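PDB 5AFS: periplasmic solute binding protein from Candidatus liberibacter, which binds zinc and manganese ions in the periplasm and probably delivers them to an ABC-type membrane transporter for uptake into the cell. Local coordinates for residues D37-Q42 / L62-T67; T170-L175 / L244-L249. All blocks are in the same frame, centred on the assembly; numbering follows the deposited sequence. Where two conformers were deposited one is given.

Contact 1 of 2, residues D37-Q42 / L62-T67; sequences DSHSYQ and LHLEET. With ZN (zinc ion), chain G.
His39 and Leu64 meet across water as well as by direct touch: not one hydrogen bond passes straight between residues 37-42 and 62-67, and two waters join them instead, both donating to the single carbonyl oxygen of Leu64. Water 2 lies in the plane of the imidazole at its edge, accepting a hydrogen bond from His39 ND1 at 2.7 Å and donating one to Leu64 O at 2.9 Å. Water 1 donates to Leu64 O and to His39 O, and accepts from the backbone N of Thr67 at 3.0 Å. The carbonyl they share belongs to a type I beta turn from His63 to Glu66, closed by Glu66 N on His63 O. Direct contact is modest packing, led by Ser38 OG against Leu64 CD2 at 3.3 Å. The leucine, its CG anti to the backbone N (chi1 180°), crosses the histidine at about a right angle and brings CD1 obliquely to 3.6 Å from His39 CE1. Thr67 approaches His39 O with OG1, which stays 3.8 Å away. On the histidine's own loop, Asp37 forms an Asx turn, its OD1 receiving His39 N at 3.0 Å from above the carboxylate plane. The other ring nitrogen, His39 NE2, binds the zinc ion at 2.1 Å; Glu172, Asp247 and His106 complete the site. Held at both ring nitrogens, the imidazole is probably restrained in its rotation, and the water-linked carbonyl would probably strengthen its donation to the metal.

Contact 2 of 2, residues T170-L175 / L244-L249; sequences TSEGCL and LYVDSL. With ZN (zinc ion), chain G; SO4 (sulfate ion), chain C.
The metal site draws two of its ligands from this contact, Glu172 on the loop after strand 167-170 and Asp247 on the loop after strand 239-244. Both carboxylates chelate the zinc ion, approaching it from opposite directions with their planes 85° apart. The aspartate is even-handed, OD1 and OD2 each 2.0 Å from zinc, whereas the glutamate is lopsided, with OE2 at 2.0 Å and OE1 at 2.5 Å. Glu172 OE1 and Asp247 OD2 come within 3.1 Å of each other, a closeness of like charges probably made tolerable by the zinc ion that both bind. An extended side chain, with CG anti to the backbone N (chi1 -165°), carries the glutamate to the metal, and Asn193 N donates to its OE2. Behind the ligands the loops close on hydrocarbon. Val246 sets CG2 against Cys174 CB at 3.6 Å and turns CG1 to Leu175 CD2 at 4.3 Å, while Leu175 CD1 and Leu244 CD1 touch at 4.1 Å where their side chains cross. Between Glu172 and Cys174 the chain bends through an inverse gamma turn centred on Gly173. His39 and His106 supply the remaining two ligand atoms, giving six in all. Two histidines and two carboxylates, gathered from loops and here occupied by zinc, resemble the site of manganese-binding relatives such as PsaA in solute-binding protein family 9.

One zinc ion unites the two contacts, yet they surround it unequally. Contact 1 contributes a neutral nitrogen ligand, contact 2 a pair of anionic chelates, and His39 NE2 is a neighbouring ligand of Glu172 OE2, 3.1 Å away. Their places in the fold differ as well: contact 1 is partly buried, its centre about 13 Å from that of the chain, and belongs to loops leaving the four-stranded sheet that holds strands 27-30 and 56-59; contact 2 is fully buried, its centre about 7 Å from that of the chain, and joins loops that follow strands 167-170 and 239-244. Two waters mediate the first, in keeping with its partly buried place, whereas hydrocarbon packing backs the second.

Contact 1 of 2, residues D37-Q42 / L62-T67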
loop_
_atom_site.group_PDB
_atom_site.type_symbol
_atom_site.label_atom_id
_atom_site.label_comp_id
_atom_site.label_asym_id
_atom_site.label_seq_id
_atom_site.Cartn_x
_atom_site.Cartn_y
_atom_site.Cartn_z
ATOM N N ASP A 37 -9.887 6.282 -6.165
ATOM C CA ASP A 37 -9.977 5.912 -4.750
ATOM C C ASP A 37 -10.058 4.406 -4.603
ATOM O O ASP A 37 -11.084 3.807 -4.950
ATOM C CB ASP A 37 -11.234 6.562 -4.146
ATOM C CG ASP A 37 -11.375 6.341 -2.643
ATOM O OD1 ASP A 37 -10.558 5.621 -2.002
ATOM O OD2 ASP A 37 -12.341 6.916 -2.102
ATOM N N SER A 38 -9.004 3.791 -4.078
ATOM C CA SER A 38 -8.979 2.337 -3.916
ATOM C C SER A 38 -9.952 1.806 -2.858
ATOM O O SER A 38 -10.346 0.638 -2.903
ATOM C CB SER A 38 -7.569 1.870 -3.580
ATOM O OG SER A 38 -7.495 0.464 -3.639
ATOM N N HIS A 39 -10.333 2.652 -1.908
ATOM C CA HIS A 39 -11.229 2.237 -0.828
ATOM C C HIS A 39 -12.709 2.376 -1.180
ATOM O O HIS A 39 -13.549 1.763 -0.534
ATOM C CB HIS A 39 -10.921 3.039 0.439
ATOM C CG HIS A 39 -9.533 2.832 0.949
ATOM N ND1 HIS A 39 -9.114 1.636 1.485
ATOM C CD2 HIS A 39 -8.468 3.665 1.004
ATOM C CE1 HIS A 39 -7.847 1.737 1.846
ATOM N NE2 HIS A 39 -7.432 2.959 1.564
ATOM N N SER A 40 -13.014 3.178 -2.194
ATOM C CA SER A 40 -14.396 3.443 -2.596
ATOM C C SER A 40 -14.463 3.752 -4.090
ATOM O O SER A 40 -14.340 4.902 -4.502
ATOM C CB SER A 40 -14.964 4.617 -1.799
ATOM O OG SER A 40 -16.343 4.779 -2.072
ATOM N N TYR A 41 -14.665 2.717 -4.896
ATOM C CA TYR A 41 -14.617 2.863 -6.342
ATOM C C TYR A 41 -15.918 2.423 -6.995
ATOM O O TYR A 41 -16.482 1.384 -6.645
ATOM C CB TYR A 41 -13.455 2.049 -6.914
ATOM C CG TYR A 41 -13.234 2.280 -8.385
ATOM C CD1 TYR A 41 -12.734 3.491 -8.842
ATOM C CD2 TYR A 41 -13.520 1.293 -9.321
ATOM C CE1 TYR A 41 -12.532 3.719 -10.186
ATOM C CE2 TYR A 41 -13.310 1.508 -10.674
ATOM C CZ TYR A 41 -12.819 2.723 -11.100
ATOM O OH TYR A 41 -12.599 2.970 -12.437
ATOM N N GLN A 42 -16.365 3.210 -7.968
ATOM C CA GLN A 42 -17.498 2.840 -8.824
ATOM C C GLN A 42 -16.992 2.271 -10.158
ATOM O O GLN A 42 -16.410 2.992 -10.974
ATOM C CB GLN A 42 -18.387 4.069 -9.084
ATOM C CG GLN A 42 -19.562 3.813 -10.016
ATOM C CD GLN A 42 -20.431 2.657 -9.559
ATOM O OE1 GLN A 42 -21.140 2.761 -8.557
ATOM N NE2 GLN A 42 -20.382 1.545 -10.293
ATOM N N LEU A 62 -7.457 -8.443 2.015
ATOM C CA LEU A 62 -7.558 -7.696 3.270
ATOM C C LEU A 62 -8.695 -6.667 3.193
ATOM O O LEU A 62 -8.610 -5.573 3.763
ATOM C CB LEU A 62 -6.217 -7.037 3.617
ATOM C CG LEU A 62 -5.030 -8.000 3.733
ATOM C CD1 LEU A 62 -3.720 -7.267 3.975
ATOM C CD2 LEU A 62 -5.254 -9.025 4.830
ATOM N N HIS A 63 -9.744 -7.043 2.455
ATOM C CA HIS A 63 -10.963 -6.257 2.281
ATOM C C HIS A 63 -10.785 -4.950 1.526
ATOM O O HIS A 63 -11.706 -4.130 1.498
ATOM C CB HIS A 63 -11.672 -6.011 3.633
ATOM C CG HIS A 63 -12.229 -7.254 4.252
ATOM N ND1 HIS A 63 -13.193 -7.229 5.236
ATOM C CD2 HIS A 63 -11.959 -8.562 4.024
ATOM C CE1 HIS A 63 -13.486 -8.467 5.594
ATOM N NE2 HIS A 63 -12.754 -9.295 4.872
ATOM N N LEU A 64 -9.635 -4.754 0.885
ATOM C CA LEU A 64 -9.409 -3.504 0.158
ATOM C C LEU A 64 -10.517 -3.280 -0.865
ATOM O O LEU A 64 -11.053 -2.171 -0.991
ATOM C CB LEU A 64 -8.053 -3.513 -0.567
ATOM C CG LEU A 64 -7.781 -2.228 -1.349
ATOM C CD1 LEU A 64 -7.626 -1.047 -0.398
ATOM C CD2 LEU A 64 -6.567 -2.371 -2.246
ATOM N N GLU A 65 -10.845 -4.341 -1.598
ATOM C CA GLU A 65 -11.766 -4.250 -2.714
ATOM C C GLU A 65 -13.217 -4.582 -2.332
ATOM O O GLU A 65 -14.058 -4.775 -3.218
ATOM C CB GLU A 65 -11.304 -5.179 -3.848
ATOM C CG GLU A 65 -9.972 -4.795 -4.482
ATOM C CD GLU A 65 -8.758 -5.449 -3.823
ATOM O OE1 GLU A 65 -8.916 -6.225 -2.856
ATOM O OE2 GLU A 65 -7.632 -5.184 -4.291
ATOM N N GLU A 66 -13.523 -4.639 -1.038
ATOM C CA GLU A 66 -14.810 -5.210 -0.599
ATOM C C GLU A 66 -16.051 -4.556 -1.232
ATOM O O GLU A 66 -17.005 -5.246 -1.546
ATOM C CB GLU A 66 -14.928 -5.221 0.930
ATOM C CG GLU A 66 -15.033 -3.860 1.585
ATOM C CD GLU A 66 -15.015 -3.939 3.109
ATOM O OE1 GLU A 66 -15.280 -5.028 3.677
ATOM O OE2 GLU A 66 -14.739 -2.900 3.738
ATOM N N THR A 67 -16.022 -3.246 -1.447
ATOM C CA THR A 67 -17.178 -2.548 -2.005
ATOM C C THR A 67 -17.324 -2.701 -3.524
ATOM O O THR A 67 -18.332 -2.263 -4.072
ATOM C CB THR A 67 -17.158 -1.039 -1.692
ATOM O OG1 THR A 67 -16.039 -0.434 -2.342
ATOM C CG2 THR A 67 -17.085 -0.787 -0.199
HETATM ZN ZN ZN G . -5.783 3.809 2.512
HETATM O O HOH W 1 -13.752 -1.291 -0.933
HETATM O O HOH W 2 -10.750 -0.479 1.338
#

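Contact 2 of 2, residues T170-L175 / L244-L249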
loop_
_atom_site.group_PDB
_atom_site.type_symbol
_atom_site.label_atom_id
_atom_site.label_comp_id
_atom_site.label_asym_id
_atom_site.label_seq_id
_atom_site.Cartn_x
_atom_site.Cartn_y
_atom_site.Cartn_z
ATOM N N THR A 170 0.311 9.229 11.707
ATOM C CA THR A 170 -0.240 9.591 10.409
ATOM C C THR A 170 -1.733 9.907 10.556
ATOM O O THR A 170 -2.294 9.806 11.644
ATOM C CB THR A 170 -0.061 8.431 9.404
ATOM O OG1 THR A 170 -0.735 7.266 9.891
ATOM C CG2 THR A 170 1.410 8.097 9.203
ATOM N N SER A 171 -2.370 10.292 9.461
ATOM C CA SER A 171 -3.797 10.588 9.464
ATOM C C SER A 171 -4.589 9.288 9.266
ATOM O O SER A 171 -5.257 8.830 10.189
ATOM C CB SER A 171 -4.102 11.637 8.398
ATOM O OG SER A 171 -3.390 12.834 8.675
ATOM N N GLU A 172 -4.495 8.679 8.083
ATOM C CA GLU A 172 -4.996 7.315 7.887
ATOM C C GLU A 172 -4.027 6.352 8.559
ATOM O O GLU A 172 -2.840 6.635 8.636
ATOM C CB GLU A 172 -5.098 6.970 6.397
ATOM C CG GLU A 172 -5.941 5.727 6.088
ATOM C CD GLU A 172 -5.735 5.201 4.675
ATOM O OE1 GLU A 172 -4.607 5.300 4.156
ATOM O OE2 GLU A 172 -6.690 4.670 4.075
ATOM N N GLY A 173 -4.527 5.210 9.025
ATOM C CA GLY A 173 -3.675 4.150 9.575
ATOM C C GLY A 173 -2.960 3.370 8.471
ATOM O O GLY A 173 -3.081 2.149 8.376
ATOM N N CYS A 174 -2.186 4.081 7.659
ATOM C CA CYS A 174 -1.566 3.516 6.465
ATOM C C CYS A 174 -0.207 2.860 6.717
ATOM O O CYS A 174 0.327 2.210 5.819
ATOM C CB CYS A 174 -1.409 4.612 5.405
ATOM S SG CYS A 174 -0.580 6.102 6.025
ATOM N N LEU A 175 0.351 3.012 7.919
ATOM C CA LEU A 175 1.715 2.539 8.191
ATOM C C LEU A 175 1.790 1.423 9.228
ATOM O O LEU A 175 2.879 1.089 9.699
ATOM C CB LEU A 175 2.617 3.704 8.613
ATOM C CG LEU A 175 2.802 4.857 7.612
ATOM C CD1 LEU A 175 3.815 5.860 8.150
ATOM C CD2 LEU A 175 3.228 4.367 6.234
ATOM N N LEU A 244 2.598 12.163 2.785
ATOM C CA LEU A 244 3.084 10.850 2.333
ATOM C C LEU A 244 2.217 10.279 1.204
ATOM O O LEU A 244 1.031 10.619 1.079
ATOM C CB LEU A 244 3.086 9.851 3.488
ATOM C CG LEU A 244 3.801 10.262 4.777
ATOM C CD1 LEU A 244 3.618 9.189 5.837
ATOM C CD2 LEU A 244 5.268 10.530 4.532
ATOM N N TYR A 245 2.817 9.400 0.399
ATOM C CA TYR A 245 2.113 8.674 -0.653
ATOM C C TYR A 245 1.950 7.223 -0.231
ATOM O O TYR A 245 2.947 6.522 -0.010
ATOM C CB TYR A 245 2.882 8.751 -1.978
ATOM C CG TYR A 245 2.706 10.069 -2.689
ATOM C CD1 TYR A 245 3.452 11.187 -2.330
ATOM C CD2 TYR A 245 1.778 10.203 -3.712
ATOM C CE1 TYR A 245 3.278 12.398 -2.979
ATOM C CE2 TYR A 245 1.599 11.406 -4.362
ATOM C CZ TYR A 245 2.354 12.498 -3.996
ATOM O OH TYR A 245 2.165 13.693 -4.652
ATOM N N VAL A 246 0.698 6.779 -0.116
ATOM C CA VAL A 246 0.392 5.418 0.359
ATOM C C VAL A 246 -0.735 4.692 -0.393
ATOM O O VAL A 246 -0.647 3.482 -0.605
ATOM C CB VAL A 246 0.049 5.389 1.877
ATOM C CG1 VAL A 246 1.218 5.893 2.705
ATOM C CG2 VAL A 246 -1.213 6.198 2.181
ATOM N N ASP A 247 -1.797 5.399 -0.769
ATOM C CA ASP A 247 -3.013 4.723 -1.268
ATOM C C ASP A 247 -3.080 4.650 -2.794
ATOM O O ASP A 247 -3.920 3.956 -3.353
ATOM C CB ASP A 247 -4.287 5.396 -0.713
ATOM C CG ASP A 247 -4.768 4.793 0.621
ATOM O OD1 ASP A 247 -4.337 3.710 1.070
ATOM O OD2 ASP A 247 -5.653 5.390 1.251
ATOM N N SER A 248 -2.187 5.363 -3.469
ATOM C CA SER A 248 -2.190 5.419 -4.921
ATOM C C SER A 248 -0.830 5.871 -5.392
ATOM O O SER A 248 -0.150 6.626 -4.701
ATOM C CB SER A 248 -3.244 6.436 -5.396
ATOM O OG SER A 248 -3.171 6.650 -6.796
ATOM N N LEU A 249 -0.435 5.432 -6.577
ATOM C CA LEU A 249 0.721 6.023 -7.240
ATOM C C LEU A 249 0.374 7.465 -7.566
ATOM O O LEU A 249 -0.798 7.802 -7.743
ATOM C CB LEU A 249 1.072 5.262 -8.513
ATOM C CG LEU A 249 1.469 3.790 -8.344
ATOM C CD1 LEU A 249 1.905 3.192 -9.674
ATOM C CD2 LEU A 249 2.569 3.629 -7.317
HETATM ZN ZN ZN G . -5.783 3.809 2.512
HETATM S S SO4 C . -0.185 13.654 -7.584
HETATM O O1 SO4 C . -0.573 12.381 -8.212
HETATM O O2 SO4 C . 1.192 14.031 -7.981
HETATM O O3 SO4 C . -0.275 13.527 -6.118
HETATM O O4 SO4 C . -1.129 14.708 -8.024
#